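Local atomic coordinates of UDP-N-acetylglucosamine 2-epimerase (PDB entry 3OT5), a protein that probably interconverts UDP-N-acetylglucosamine and UDP-N-acetylmannosamine by inverting the configuration at C2 of the sugar. Residues Ile41-Pro45 with Asn199-Ala204; Thr258-Met264 with Arg283-Pro289; Gly310-Glu314 with Thr329-Pro333. One frame throughout, in Å; residues are numbered along the deposited sequence.

Contact 1: Ile41-Pro45 with Asn199-Ala204; sequences IKMAP and NTAIDA
Thr200 reaches across to the backbone of Lys42: its OG1 donates to Lys42 O in the one hydrogen bond that joins the two segments. The modelled separation of 2.4 Å between Thr200 OG1 and Lys42 O is very short, and its exact value is doubtful. With chi1 at 57°, OG1 sits between the backbone N and the carbonyl carbon of its own residue, turned out from helix 200-208 toward the carbonyl of Lys42. Ala204, Pro45 and the long chain of Lys42 make up much of the rest. Ala204 CB rests 3.4 Å from Ile41 O and also meets the CG2 branch of Ile41, at 3.7 Å. The Pro45 ring lies against the backbone of the turn between Thr200 and Ala204, its CG 3.6 Å from Ala204 N and its CB 3.6 Å from Asp203 CB. Alongside, the extended chain of Lys42 runs past Ala201, CG lying 3.9 Å from Ala201 CB, and carries NZ on to a salt bridge with Glu145.

Behind this first shell stands the N-cap. In the conformer described, one of two deposited, Asn199 OD1 accepts from Ala201 N at 2.6 Å, while its ND2 probably bonds to Glu314. Asp203 turns its two carboxylate oxygens to the backbone N atoms of Ala380 and Ala381. The axes of the two short helical segments cross at 78°, 7.5 Å apart. Helix 37-51, following strand 28-34, meets helix 200-208, which follows the edge strand 194-196 of the same sheet, while helix 380-392 packs on Thr200 through Ala380 and Ile384.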
# COMPACT_ATOMS: atom_id res chain seq x y z
N ILE A 41 8.47 0.10 0.64
CA ILE A 41 7.87 0.91 -0.40
C ILE A 41 7.07 2.08 0.16
O ILE A 41 7.08 3.16 -0.42
CB ILE A 41 6.97 0.02 -1.31
CG1 ILE A 41 7.86 -0.91 -2.13
CG2 ILE A 41 6.11 0.87 -2.23
CD1 ILE A 41 7.10 -1.89 -3.00
N LYS A 42 6.39 1.85 1.28
CA LYS A 42 5.59 2.89 1.93
C LYS A 42 6.42 3.84 2.80
O LYS A 42 5.99 4.96 3.04
CB LYS A 42 4.47 2.28 2.80
CG LYS A 42 3.36 1.58 2.03
CD LYS A 42 2.25 1.08 2.96
CE LYS A 42 1.05 0.54 2.17
NZ LYS A 42 -0.04 -0.04 3.03
N MET A 43 7.58 3.41 3.28
CA MET A 43 8.45 4.25 4.12
C MET A 43 9.52 4.98 3.30
O MET A 43 9.94 6.07 3.68
CB MET A 43 9.12 3.45 5.25
CG MET A 43 8.15 2.94 6.30
SD MET A 43 7.39 4.23 7.32
CE MET A 43 8.70 4.57 8.48
N ALA A 44 9.95 4.38 2.19
CA ALA A 44 10.96 5.00 1.32
C ALA A 44 10.66 6.47 0.97
O ALA A 44 11.53 7.32 1.14
CB ALA A 44 11.15 4.19 0.04
N PRO A 45 9.43 6.77 0.51
CA PRO A 45 9.09 8.15 0.15
C PRO A 45 9.30 9.12 1.30
O PRO A 45 9.71 10.26 1.09
CB PRO A 45 7.59 8.06 -0.19
CG PRO A 45 7.34 6.69 -0.49
CD PRO A 45 8.26 5.90 0.38
N ASN A 199 -1.99 8.29 2.25
CA ASN A 199 -1.16 7.08 2.24
C ASN A 199 0.17 7.27 1.51
O ASN A 199 0.17 7.65 0.34
CB ASN A 199 -1.96 5.97 1.55
CG ASN A 199 -1.19 4.67 1.43
OD1 ASN A 199 0.00 4.60 1.76
ND2 ASN A 199 -1.86 3.64 0.94
N THR A 200 1.30 7.02 2.18
CA THR A 200 2.61 7.16 1.51
C THR A 200 2.82 6.23 0.29
O THR A 200 3.68 6.49 -0.56
CB THR A 200 3.80 6.99 2.49
OG1 THR A 200 3.72 5.73 3.16
CG2 THR A 200 3.80 8.13 3.53
N ALA A 201 2.03 5.16 0.19
CA ALA A 201 2.12 4.22 -0.93
C ALA A 201 1.89 4.95 -2.25
O ALA A 201 2.48 4.60 -3.27
CB ALA A 201 1.10 3.09 -0.77
N ILE A 202 1.05 5.97 -2.22
CA ILE A 202 0.77 6.76 -3.40
C ILE A 202 2.02 7.60 -3.71
O ILE A 202 2.40 7.71 -4.87
CB ILE A 202 -0.50 7.59 -3.21
CG1 ILE A 202 -1.68 6.64 -2.93
CG2 ILE A 202 -0.76 8.45 -4.43
CD1 ILE A 202 -2.97 7.32 -2.51
N ASP A 203 2.68 8.16 -2.67
CA ASP A 203 3.91 8.94 -2.90
C ASP A 203 4.93 8.04 -3.60
O ASP A 203 5.69 8.49 -4.46
CB ASP A 203 4.57 9.45 -1.60
CG ASP A 203 3.67 10.34 -0.74
OD1 ASP A 203 4.23 11.21 -0.03
OD2 ASP A 203 2.43 10.20 -0.76
N ALA A 204 4.97 6.78 -3.21
CA ALA A 204 5.91 5.82 -3.79
C ALA A 204 5.82 5.73 -5.32
O ALA A 204 6.82 5.53 -5.99
CB ALA A 204 5.70 4.45 -3.19

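Contact 2: Thr258-Met264 with Arg283-Pro289; sequences TELVYPM and RIHLIEP
Leu260 O is met by two groups of the neighbouring strand: His285 N donates to it at 2.6 Å, nearly straight at 169°, and Ile284 CA adds a C-H...O contact with Leu260 O at 3.4 Å. The same ladder continues along the parallel pair, as Arg283 O and His285 O receive Leu260 N and Tyr262 N. Toward the far end the rungs become uneven. Ile287 N is 3.2 Å from Tyr262 O, whereas Met264 N returns to Ile287 O at 2.6 Å.

Side-chain bonds also join the beginning of the pair. Arg283, its chain bent at chi3 (-62°), folds back so that NH1 donates to Thr258 O at 2.7 Å, with that oxygen in the guanidinium plane; NH2 goes on to Val252 O. His285 NE2 donates to Glu259 OE1 at 2.8 Å. The carboxylate lies at the edge of the imidazole, yet its oxygen is approached from 40° above the carboxylate plane. Because OE2 of Glu259 is held by Asn224, the carboxylate is gripped at both oxygens.

Apolar contacts divide between the two faces. Ile284 CG2 touches Leu260 CD2 at 3.7 Å, and Leu286 CD2 comes to the edge of the Tyr262 ring, 3.9 Å from its CD2, on the face packed by helices 240-254 and 268-278. The Met264 side chain crosses that of Leu286 at about a right angle, its SD against Leu286 CB. On the other face Ile287 CD1 meets Val261 CG1, and both residues touch Ile217 of helix 216-219. Strand 258-263, helix 268-278 and strand 284-287 form a beta-alpha-beta unit, the building block of a Rossmann-type three-layer sandwich, with 284-287 as an outermost strand of its parallel sheet.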
# COMPACT_ATOMS: atom_id res chain seq x y z
N THR A 258 -9.06 -4.84 -26.68
CA THR A 258 -8.61 -5.00 -25.30
C THR A 258 -7.61 -6.13 -25.19
O THR A 258 -7.62 -7.07 -25.98
CB THR A 258 -9.75 -5.35 -24.33
OG1 THR A 258 -10.29 -6.63 -24.68
CG2 THR A 258 -10.85 -4.30 -24.36
N GLU A 259 -6.75 -6.03 -24.19
CA GLU A 259 -5.79 -7.07 -23.89
C GLU A 259 -5.82 -7.28 -22.39
O GLU A 259 -6.02 -6.34 -21.63
CB GLU A 259 -4.38 -6.72 -24.38
CG GLU A 259 -4.27 -6.68 -25.90
CD GLU A 259 -2.84 -6.70 -26.40
OE1 GLU A 259 -1.93 -7.09 -25.62
OE2 GLU A 259 -2.64 -6.36 -27.58
N LEU A 260 -5.64 -8.53 -21.97
CA LEU A 260 -5.67 -8.89 -20.57
C LEU A 260 -4.33 -9.40 -20.13
O LEU A 260 -3.71 -10.19 -20.81
CB LEU A 260 -6.73 -9.98 -20.33
CG LEU A 260 -6.79 -10.68 -18.95
CD1 LEU A 260 -7.05 -9.72 -17.81
CD2 LEU A 260 -7.84 -11.79 -18.96
N VAL A 261 -3.86 -8.88 -18.99
CA VAL A 261 -2.62 -9.31 -18.40
C VAL A 261 -3.02 -9.90 -17.06
O VAL A 261 -3.71 -9.26 -16.27
CB VAL A 261 -1.62 -8.16 -18.20
CG1 VAL A 261 -0.38 -8.67 -17.45
CG2 VAL A 261 -1.22 -7.57 -19.53
N TYR A 262 -2.62 -11.14 -16.82
CA TYR A 262 -2.94 -11.81 -15.59
C TYR A 262 -1.72 -12.48 -14.99
O TYR A 262 -1.33 -13.56 -15.43
CB TYR A 262 -4.04 -12.86 -15.80
CG TYR A 262 -4.28 -13.67 -14.54
CD1 TYR A 262 -4.82 -13.08 -13.41
CD2 TYR A 262 -3.95 -15.02 -14.48
CE1 TYR A 262 -5.02 -13.81 -12.24
CE2 TYR A 262 -4.16 -15.77 -13.32
CZ TYR A 262 -4.69 -15.16 -12.21
OH TYR A 262 -4.88 -15.89 -11.05
N PRO A 263 -1.09 -11.82 -14.01
CA PRO A 263 0.03 -12.44 -13.34
C PRO A 263 -0.55 -13.62 -12.59
O PRO A 263 -1.27 -13.44 -11.60
CB PRO A 263 0.52 -11.35 -12.39
CG PRO A 263 -0.02 -10.09 -12.93
CD PRO A 263 -1.33 -10.46 -13.52
N MET A 264 -0.28 -14.83 -13.05
CA MET A 264 -0.86 -16.01 -12.43
C MET A 264 -0.45 -16.26 -10.99
O MET A 264 0.72 -16.18 -10.66
CB MET A 264 -0.53 -17.24 -13.25
CG MET A 264 -1.25 -17.29 -14.58
SD MET A 264 -0.80 -18.79 -15.43
CE MET A 264 0.95 -18.50 -15.69
N ARG A 283 -4.62 -12.08 -27.21
CA ARG A 283 -4.82 -10.85 -26.45
C ARG A 283 -4.91 -11.07 -24.93
O ARG A 283 -5.25 -10.15 -24.18
CB ARG A 283 -6.04 -10.08 -26.98
CG ARG A 283 -5.79 -9.56 -28.40
CD ARG A 283 -6.94 -8.77 -29.00
NE ARG A 283 -8.16 -9.57 -29.15
CZ ARG A 283 -9.23 -9.51 -28.35
NH1 ARG A 283 -9.28 -8.66 -27.33
NH2 ARG A 283 -10.26 -10.30 -28.60
N ILE A 284 -4.58 -12.28 -24.48
CA ILE A 284 -4.57 -12.57 -23.06
C ILE A 284 -3.15 -13.03 -22.71
O ILE A 284 -2.63 -13.97 -23.31
CB ILE A 284 -5.58 -13.65 -22.67
CG1 ILE A 284 -6.98 -13.27 -23.17
CG2 ILE A 284 -5.59 -13.80 -21.17
CD1 ILE A 284 -8.08 -14.26 -22.75
N HIS A 285 -2.53 -12.34 -21.76
CA HIS A 285 -1.17 -12.67 -21.36
C HIS A 285 -1.15 -13.24 -19.96
O HIS A 285 -1.52 -12.56 -19.00
CB HIS A 285 -0.31 -11.42 -21.47
CG HIS A 285 -0.44 -10.72 -22.79
ND1 HIS A 285 0.30 -11.08 -23.89
CD2 HIS A 285 -1.26 -9.72 -23.19
CE1 HIS A 285 -0.04 -10.31 -24.91
NE2 HIS A 285 -0.99 -9.48 -24.51
N LEU A 286 -0.77 -14.51 -19.86
CA LEU A 286 -0.68 -15.21 -18.60
C LEU A 286 0.77 -15.22 -18.22
O LEU A 286 1.56 -16.03 -18.71
CB LEU A 286 -1.19 -16.63 -18.73
CG LEU A 286 -2.65 -16.77 -19.18
CD1 LEU A 286 -3.03 -18.24 -19.24
CD2 LEU A 286 -3.57 -15.99 -18.26
N ILE A 287 1.13 -14.33 -17.32
CA ILE A 287 2.51 -14.23 -16.91
C ILE A 287 2.67 -14.59 -15.45
O ILE A 287 1.68 -14.82 -14.75
CB ILE A 287 3.05 -12.80 -17.16
CG1 ILE A 287 2.33 -11.78 -16.27
CG2 ILE A 287 2.88 -12.44 -18.62
CD1 ILE A 287 2.83 -10.35 -16.46
N GLU A 288 3.92 -14.65 -15.02
CA GLU A 288 4.26 -14.95 -13.64
C GLU A 288 3.93 -13.74 -12.77
O GLU A 288 3.71 -12.64 -13.29
CB GLU A 288 5.75 -15.30 -13.53
CG GLU A 288 6.15 -16.57 -14.31
CD GLU A 288 5.47 -17.83 -13.79
OE1 GLU A 288 5.09 -17.85 -12.60
OE2 GLU A 288 5.33 -18.80 -14.56
N PRO A 289 3.87 -13.93 -11.44
CA PRO A 289 3.55 -12.80 -10.56
C PRO A 289 4.55 -11.66 -10.72
O PRO A 289 5.76 -11.88 -10.70
CB PRO A 289 3.64 -13.41 -9.15
CG PRO A 289 3.46 -14.87 -9.35
CD PRO A 289 4.07 -15.18 -10.68

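Contact 3: Gly310-Glu314 with Thr329-Pro333; sequences GGVQE and TTERP
Arg332 lays one face of its guanidinium on Gly310 and turns its edge to Glu314, and these few atoms make up the dense part of the contact. Gly310 CA sits over the centre of the flat group, 3.4 Å from Arg332 CZ, an approach that the lack of a side chain at this position permits. The salt bridge is side-on, but both nitrogens converge on one oxygen: Arg332 NE lies 2.7 Å and Arg332 NH2 2.8 Å from Glu314 OE1. Both bonds are markedly bent, and the two planes are inclined to each other by 52°. NE comes to the anti side of the oxygen, NH2 from above the carboxylate plane. A bend at chi2 (73°) followed by an extended end brings the guanidinium back over Gly310 and Gly311. In the conformer described, the other oxygen of Glu314 probably bonds to Asn199.

Packing is slacker toward the loop. Gln313 OE1 stands 3.6 Å from Arg332 CB and 3.7 Å from Thr330 OG1, while its NE2 is bonded to Ser309 O. The loop shapes itself here through an ST turn, Thr330 OG1 accepting from Arg332 N, and neighbouring Glu331 is exposed. Helix 310-315 meets the loop leading from strand 323-325 to helix 333-338, with Leu341 of strand 341-343 touching Gln313 and Arg332, and Tyr375 touching Glu314 and Arg332.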
# COMPACT_ATOMS: atom_id res chain seq x y z
N GLY A 310 -5.95 -4.79 -1.45
CA GLY A 310 -6.16 -3.51 -0.76
C GLY A 310 -5.24 -2.44 -1.31
O GLY A 310 -5.69 -1.33 -1.64
N GLY A 311 -3.96 -2.76 -1.44
CA GLY A 311 -3.00 -1.80 -1.96
C GLY A 311 -3.38 -1.24 -3.32
O GLY A 311 -3.28 -0.03 -3.56
N VAL A 312 -3.83 -2.10 -4.22
CA VAL A 312 -4.19 -1.69 -5.57
C VAL A 312 -5.38 -0.72 -5.59
O VAL A 312 -5.45 0.13 -6.46
CB VAL A 312 -4.45 -2.91 -6.48
CG1 VAL A 312 -4.99 -2.47 -7.84
CG2 VAL A 312 -3.17 -3.74 -6.65
N GLN A 313 -6.29 -0.87 -4.63
CA GLN A 313 -7.44 0.01 -4.53
C GLN A 313 -7.03 1.42 -4.15
O GLN A 313 -7.71 2.38 -4.47
CB GLN A 313 -8.44 -0.54 -3.50
CG GLN A 313 -9.08 -1.87 -3.94
CD GLN A 313 -9.85 -2.56 -2.84
OE1 GLN A 313 -10.72 -1.98 -2.22
NE2 GLN A 313 -9.54 -3.83 -2.62
N GLU A 314 -5.88 1.55 -3.49
CA GLU A 314 -5.42 2.87 -3.10
C GLU A 314 -4.41 3.46 -4.06
O GLU A 314 -4.33 4.67 -4.20
CB GLU A 314 -4.82 2.81 -1.71
CG GLU A 314 -5.82 2.29 -0.69
CD GLU A 314 -5.29 2.28 0.73
OE1 GLU A 314 -5.89 1.58 1.56
OE2 GLU A 314 -4.27 2.98 1.00
N THR A 329 -17.27 -7.70 0.25
CA THR A 329 -17.12 -6.74 1.33
C THR A 329 -15.82 -5.98 1.11
O THR A 329 -15.03 -6.34 0.24
CB THR A 329 -17.05 -7.45 2.69
OG1 THR A 329 -15.99 -8.40 2.67
CG2 THR A 329 -18.36 -8.17 2.99
N THR A 330 -15.59 -4.94 1.89
CA THR A 330 -14.37 -4.16 1.75
C THR A 330 -14.07 -3.34 2.99
O THR A 330 -14.97 -3.02 3.78
CB THR A 330 -14.45 -3.21 0.54
OG1 THR A 330 -13.24 -2.45 0.45
CG2 THR A 330 -15.64 -2.25 0.67
N GLU A 331 -12.79 -3.04 3.18
CA GLU A 331 -12.35 -2.21 4.28
C GLU A 331 -12.11 -0.80 3.71
O GLU A 331 -11.85 0.13 4.46
CB GLU A 331 -11.07 -2.74 4.94
CG GLU A 331 -11.14 -4.20 5.45
CD GLU A 331 -11.06 -5.24 4.34
OE1 GLU A 331 -10.74 -4.87 3.19
OE2 GLU A 331 -11.29 -6.45 4.63
N ARG A 332 -12.19 -0.68 2.38
CA ARG A 332 -12.02 0.59 1.66
C ARG A 332 -13.34 1.25 1.24
O ARG A 332 -13.62 1.37 0.05
CB ARG A 332 -11.17 0.42 0.37
CG ARG A 332 -9.64 0.48 0.51
CD ARG A 332 -9.01 -0.71 1.16
NE ARG A 332 -7.56 -0.52 1.29
CZ ARG A 332 -6.74 -1.41 1.85
NH1 ARG A 332 -7.22 -2.56 2.32
NH2 ARG A 332 -5.44 -1.15 1.94
N PRO A 333 -14.17 1.67 2.21
CA PRO A 333 -15.41 2.30 1.75
C PRO A 333 -15.18 3.69 1.11
O PRO A 333 -15.98 4.10 0.26
CB PRO A 333 -16.23 2.43 3.03
CG PRO A 333 -15.22 2.43 4.14
CD PRO A 333 -14.12 1.54 3.68

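Overall arrangement
Contacts 1 and 3 meet directly, although their centres are 16 Å apart: Asn199 ND2 and Glu314 OE2 approach to 2.5 Å in a probable hydrogen bond, and Ile202 CD1 packs 3.4 Å from Glu314 O. In the described conformer of Asn199, one carboxylate would link the N-cap of helix 200-208 to Arg332. Contact 2 stands apart at the edge of the parallel sheet containing strands 258-263 and 284-287, its centre 26 Å from that of contact 1 and 22 Å from that of contact 3, with nearest atoms about 13 and 9 Å away. In this family the nucleotide sugar binds between two Rossmann-like domains, so contacts 1 and 3 probably border the catalytic cleft.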